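Local coordinates for protein GDP-mannose-dependent alpha-(1-6)-phosphatidylinositol monomannoside mannosyltransferase (Corynebacterium glutamicum, PDB 3OKP) that is a mannosyltransferase of the GT-B class, a two-domain enzyme built from a pair of Rossmann-like folds, at residues A115-H120 with D142-I147; H167-V172 with G369-N374. All coordinates share one frame; numbering follows the deposited sequence.

Contact 1: residues A115-H120 with D142-I147; sequences ASTHGH and DVLTYI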
loop_
_atom_site.group_PDB
_atom_site.type_symbol
_atom_site.label_atom_id
_atom_site.label_comp_id
_atom_site.label_asym_id
_atom_site.label_seq_id
_atom_site.Cartn_x
_atom_site.Cartn_y
_atom_site.Cartn_z
ATOM N N ALA A 115 -3.956 16.913 -4.690
ATOM C CA ALA A 115 -3.194 15.930 -5.459
ATOM C C ALA A 115 -2.539 14.912 -4.525
ATOM O O ALA A 115 -1.951 15.283 -3.503
ATOM C CB ALA A 115 -2.150 16.616 -6.337
ATOM N N SER A 116 -2.654 13.633 -4.875
ATOM C CA SER A 116 -2.081 12.551 -4.073
ATOM C C SER A 116 -0.766 12.046 -4.655
ATOM O O SER A 116 -0.685 11.721 -5.838
ATOM C CB SER A 116 -3.070 11.388 -3.923
ATOM O OG SER A 116 -4.175 11.744 -3.105
ATOM N N THR A 117 0.263 11.995 -3.816
ATOM C CA THR A 117 1.533 11.389 -4.198
ATOM C C THR A 117 1.553 9.942 -3.735
ATOM O O THR A 117 0.792 9.554 -2.840
ATOM C CB THR A 117 2.746 12.132 -3.600
ATOM O OG1 THR A 117 2.692 12.076 -2.168
ATOM C CG2 THR A 117 2.777 13.585 -4.066
ATOM N N HIS A 118 2.421 9.147 -4.354
ATOM C CA HIS A 118 2.564 7.742 -3.995
ATOM C C HIS A 118 4.048 7.390 -3.857
ATOM O O HIS A 118 4.697 7.839 -2.915
ATOM C CB HIS A 118 1.828 6.856 -5.011
ATOM C CG HIS A 118 0.396 7.251 -5.219
ATOM N ND1 HIS A 118 -0.635 6.741 -4.460
ATOM C CD2 HIS A 118 -0.168 8.133 -6.078
ATOM C CE1 HIS A 118 -1.775 7.280 -4.852
ATOM N NE2 HIS A 118 -1.520 8.130 -5.831
ATOM N N GLY A 119 4.587 6.617 -4.795
ATOM C CA GLY A 119 6.005 6.251 -4.766
ATOM C C GLY A 119 6.867 7.018 -5.754
ATOM O O GLY A 119 7.998 7.396 -5.437
ATOM N N HIS A 120 6.324 7.254 -6.946
ATOM C CA HIS A 120 7.083 7.792 -8.079
ATOM C C HIS A 120 7.674 9.189 -7.867
ATOM O O HIS A 120 8.754 9.481 -8.379
ATOM C CB HIS A 120 6.228 7.778 -9.353
ATOM N N ASP A 142 -3.604 22.971 -3.472
ATOM C CA ASP A 142 -3.893 23.426 -2.114
ATOM C C ASP A 142 -3.532 22.376 -1.069
ATOM O O ASP A 142 -3.036 22.709 0.010
ATOM C CB ASP A 142 -5.367 23.822 -1.990
ATOM C CG ASP A 142 -5.772 24.875 -3.005
ATOM O OD1 ASP A 142 -5.164 25.966 -3.007
ATOM O OD2 ASP A 142 -6.693 24.610 -3.805
ATOM N N VAL A 143 -3.791 21.112 -1.394
ATOM C CA VAL A 143 -3.506 20.001 -0.492
ATOM C C VAL A 143 -2.730 18.913 -1.226
ATOM O O VAL A 143 -3.213 18.350 -2.208
ATOM C CB VAL A 143 -4.801 19.389 0.113
ATOM C CG1 VAL A 143 -4.459 18.245 1.069
ATOM C CG2 VAL A 143 -5.630 20.451 0.835
ATOM N N LEU A 144 -1.520 18.631 -0.753
ATOM C CA LEU A 144 -0.746 17.519 -1.285
ATOM C C LEU A 144 -0.713 16.384 -0.271
ATOM O O LEU A 144 -0.238 16.560 0.855
ATOM C CB LEU A 144 0.675 17.955 -1.654
ATOM C CG LEU A 144 1.446 16.926 -2.488
ATOM C CD1 LEU A 144 1.176 17.116 -3.982
ATOM C CD2 LEU A 144 2.930 17.001 -2.197
ATOM N N THR A 145 -1.227 15.223 -0.666
ATOM C CA THR A 145 -1.221 14.065 0.227
ATOM C C THR A 145 -0.006 13.164 -0.015
ATOM O O THR A 145 0.524 13.105 -1.125
ATOM C CB THR A 145 -2.546 13.253 0.192
ATOM O OG1 THR A 145 -2.549 12.347 -0.918
ATOM C CG2 THR A 145 -3.769 14.177 0.128
ATOM N N TYR A 146 0.429 12.487 1.047
ATOM C CA TYR A 146 1.602 11.620 1.009
ATOM C C TYR A 146 1.324 10.339 1.796
ATOM O O TYR A 146 0.496 10.337 2.707
ATOM C CB TYR A 146 2.830 12.355 1.570
ATOM C CG TYR A 146 2.690 12.802 3.015
ATOM C CD1 TYR A 146 3.074 11.966 4.064
ATOM C CD2 TYR A 146 2.180 14.062 3.334
ATOM C CE1 TYR A 146 2.949 12.367 5.394
ATOM C CE2 TYR A 146 2.052 14.474 4.664
ATOM C CZ TYR A 146 2.439 13.619 5.685
ATOM O OH TYR A 146 2.321 14.011 7.001
ATOM N N ILE A 147 2.023 9.263 1.448
ATOM C CA ILE A 147 1.782 7.946 2.055
ATOM C C ILE A 147 2.586 7.678 3.343
ATOM O O ILE A 147 2.137 6.926 4.210
ATOM C CB ILE A 147 1.967 6.781 1.032
ATOM C CG1 ILE A 147 3.434 6.645 0.598
ATOM C CG2 ILE A 147 1.031 6.971 -0.172
ATOM C CD1 ILE A 147 3.757 5.346 -0.136
HETATM O O HOH W 1 -1.053 10.218 -0.902
HETATM O O HOH W 2 3.830 9.634 -1.015
#

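Contact 2: residues H167-V172 with G369-N374; sequences HLPSGV and GERLTN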
loop_
_atom_site.group_PDB
_atom_site.type_symbol
_atom_site.label_atom_id
_atom_site.label_comp_id
_atom_site.label_asym_id
_atom_site.label_seq_id
_atom_site.Cartn_x
_atom_site.Cartn_y
_atom_site.Cartn_z
ATOM N N HIS A 167 -1.174 13.475 5.511
ATOM C CA HIS A 167 -0.874 12.044 5.490
ATOM C C HIS A 167 -2.103 11.239 5.057
ATOM O O HIS A 167 -3.086 11.140 5.797
ATOM C CB HIS A 167 -0.365 11.587 6.868
ATOM C CG HIS A 167 0.168 10.185 6.893
ATOM N ND1 HIS A 167 -0.139 9.292 7.898
ATOM C CD2 HIS A 167 0.990 9.524 6.043
ATOM C CE1 HIS A 167 0.471 8.143 7.667
ATOM N NE2 HIS A 167 1.159 8.256 6.545
ATOM N N LEU A 168 -2.050 10.683 3.848
ATOM C CA LEU A 168 -3.153 9.870 3.334
ATOM C C LEU A 168 -2.667 8.571 2.678
ATOM O O LEU A 168 -2.722 8.427 1.450
ATOM C CB LEU A 168 -4.045 10.683 2.382
ATOM C CG LEU A 168 -5.471 10.165 2.138
ATOM C CD1 LEU A 168 -6.339 10.300 3.379
ATOM C CD2 LEU A 168 -6.117 10.871 0.952
ATOM N N PRO A 169 -2.173 7.625 3.499
ATOM C CA PRO A 169 -1.805 6.308 2.994
ATOM C C PRO A 169 -3.037 5.442 2.773
ATOM O O PRO A 169 -4.126 5.787 3.232
ATOM C CB PRO A 169 -0.973 5.728 4.139
ATOM C CG PRO A 169 -1.550 6.355 5.357
ATOM C CD PRO A 169 -1.910 7.748 4.947
ATOM N N SER A 170 -2.856 4.320 2.084
ATOM C CA SER A 170 -3.904 3.317 1.959
ATOM C C SER A 170 -4.339 2.825 3.338
ATOM O O SER A 170 -3.541 2.786 4.281
ATOM C CB SER A 170 -3.407 2.134 1.125
ATOM O OG SER A 170 -4.396 1.122 1.034
ATOM N N GLY A 171 -5.613 2.470 3.453
ATOM C CA GLY A 171 -6.100 1.766 4.628
ATOM C C GLY A 171 -6.005 0.267 4.416
ATOM O O GLY A 171 -5.545 -0.195 3.370
ATOM N N VAL A 172 -6.431 -0.494 5.418
ATOM C CA VAL A 172 -6.551 -1.945 5.297
ATOM C C VAL A 172 -7.983 -2.360 5.658
ATOM O O VAL A 172 -8.588 -1.781 6.563
ATOM C CB VAL A 172 -5.473 -2.693 6.152
ATOM C CG1 VAL A 172 -5.597 -2.364 7.649
ATOM C CG2 VAL A 172 -5.525 -4.195 5.913
ATOM N N GLY A 369 -10.946 6.636 5.639
ATOM C CA GLY A 369 -12.095 7.275 4.996
ATOM C C GLY A 369 -12.483 8.577 5.672
ATOM O O GLY A 369 -12.817 9.555 5.002
ATOM N N GLU A 370 -12.430 8.585 7.004
ATOM C CA GLU A 370 -12.687 9.791 7.791
ATOM C C GLU A 370 -11.657 10.883 7.514
ATOM O O GLU A 370 -12.011 12.061 7.415
ATOM C CB GLU A 370 -12.736 9.470 9.287
ATOM C CG GLU A 370 -14.030 8.815 9.736
ATOM N N ARG A 371 -10.391 10.484 7.383
ATOM C CA ARG A 371 -9.317 11.405 6.995
ATOM C C ARG A 371 -9.593 12.063 5.644
ATOM O O ARG A 371 -9.397 13.270 5.492
ATOM C CB ARG A 371 -7.962 10.693 6.951
ATOM C CG ARG A 371 -7.352 10.376 8.311
ATOM C CD ARG A 371 -5.902 9.957 8.130
ATOM N NE ARG A 371 -5.258 9.545 9.375
ATOM C CZ ARG A 371 -3.978 9.192 9.472
ATOM N NH1 ARG A 371 -3.196 9.202 8.400
ATOM N NH2 ARG A 371 -3.475 8.831 10.644
ATOM N N LEU A 372 -10.042 11.271 4.669
ATOM C CA LEU A 372 -10.377 11.803 3.347
ATOM C C LEU A 372 -11.579 12.744 3.410
ATOM O O LEU A 372 -11.587 13.793 2.762
ATOM C CB LEU A 372 -10.619 10.681 2.326
ATOM C CG LEU A 372 -10.945 11.136 0.894
ATOM C CD1 LEU A 372 -9.814 11.975 0.289
ATOM C CD2 LEU A 372 -11.279 9.955 -0.006
ATOM N N THR A 373 -12.586 12.365 4.195
ATOM C CA THR A 373 -13.777 13.194 4.382
ATOM C C THR A 373 -13.390 14.578 4.910
ATOM O O THR A 373 -13.872 15.594 4.404
ATOM C CB THR A 373 -14.809 12.508 5.309
ATOM O OG1 THR A 373 -15.171 11.240 4.751
ATOM C CG2 THR A 373 -16.074 13.358 5.460
ATOM N N ASN A 374 -12.500 14.607 5.902
ATOM C CA ASN A 374 -12.013 15.861 6.476
ATOM C C ASN A 374 -11.316 16.763 5.458
ATOM O O ASN A 374 -11.474 17.983 5.498
ATOM C CB ASN A 374 -11.089 15.592 7.667
ATOM C CG ASN A 374 -11.825 14.994 8.857
ATOM O OD1 ASN A 374 -13.058 15.010 8.922
ATOM N ND2 ASN A 374 -11.068 14.460 9.808
#

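Contact 1: residues A115-H120 with D142-I147
Ser-116 and Thr-145 meet through their hydroxyls on one face of two paired parallel strands, OG and OG1 joined by a hydrogen bond of 2.8 Å. Trp-91 NE1 also bonds to Ser-116 OG, so this buried hydroxyl pair is tied to the next strand. Ala-115 N to Val-143 O and Thr-145 N to Ala-115 O form the backbone ladder. Thr-117 adds to it: with chi1 at 62° its OG1 turns back to Thr-145 O, 2.6 Å away, in the carbonyl plane on a lone pair. Thr-117 N bonds to the same oxygen from 35° outside that plane, and one residue thus grips a single carbonyl twice. On the face opposite the hydroxyls, Ala-115 CB approaches Leu-144 CD1 at 4.1 Å; Thr-117 CG2 reaches that methyl from the strand end, the two side chains nearly perpendicular. After the Thr-117 N bond the chains part, and a water bridges Thr-117 OG1, His-118 O and Ile-147 N. Neighbouring parallel strands joined through a helical connection, mainly helix 128-140, form the beta-alpha-beta unit of a Rossmann-like domain, here the N-terminal one of the GT-B fold; their C-terminal ends face the cleft, with the Ile-147 side chain about 8 Å from GDP-mannose.

Contact 2: residues H167-V172 with G369-N374
Arg-371 has the most surface buried in this contact, and it spends its length on two kinds of partner. Near the helix, its CB packs 3.9 Å from Leu-168 CD1, the side chains running antiparallel alongside one another. Farther out, the chain runs extended from CG to NE and delivers NH1 to the end of strand 164-167, where it donates to His-167 O at 3.2 Å. That bond is bent, 137° at the hydrogen, and the donor stands well above the carbonyl plane. NH1 also lies 3.1 Å from His-167 ND1, which comes to the edge of the guanidinium; ring and guanidinium planes are 54° apart. The imidazole is fixed from other directions: NE2 bonds to Ile-147 O, and Pro-169 CD rests over the centre of one ring face. Leu-168 reaches from the loop onto the helix. With CG swung anti to the backbone N (chi1 -160°), its branched end points at the helix, and beside the methyl already on the arginine stem CD2 reaches Leu-372 CD1 at 3.9 Å. Phe-28 touches both leucines, so that helix 20-29 of the same N-terminal domain completes the apolar patch. Helix 365-377, close to the C-terminus, thereby packs on the N-terminal domain, the chain crossing back as is usual in GT-B enzymes. A guanidinium this close would probably make protonation of His-167 less favourable.

Both contacts are largely buried, and they adjoin, their centres about 12 Å apart. Contact 1 pairs two inner strands of the seven-stranded parallel sheet and runs on into the loops at their C-terminal ends, whereas contact 2 begins at one of its edge strands, 164-167, and joins the loop that follows to a helix from nearly 200 residues later. The two meet where Tyr-146 O lies 2.8 Å from Leu-168 N, a probable hydrogen bond that carries the strand pairing onward. Their chemistry follows their places: contact 1 rests on regular backbone bonds, supplemented by hydroxyls and water at the strand ends, while contact 2 has a single bent side-chain bond and otherwise depends on leucine packing and the aliphatic part of an arginine.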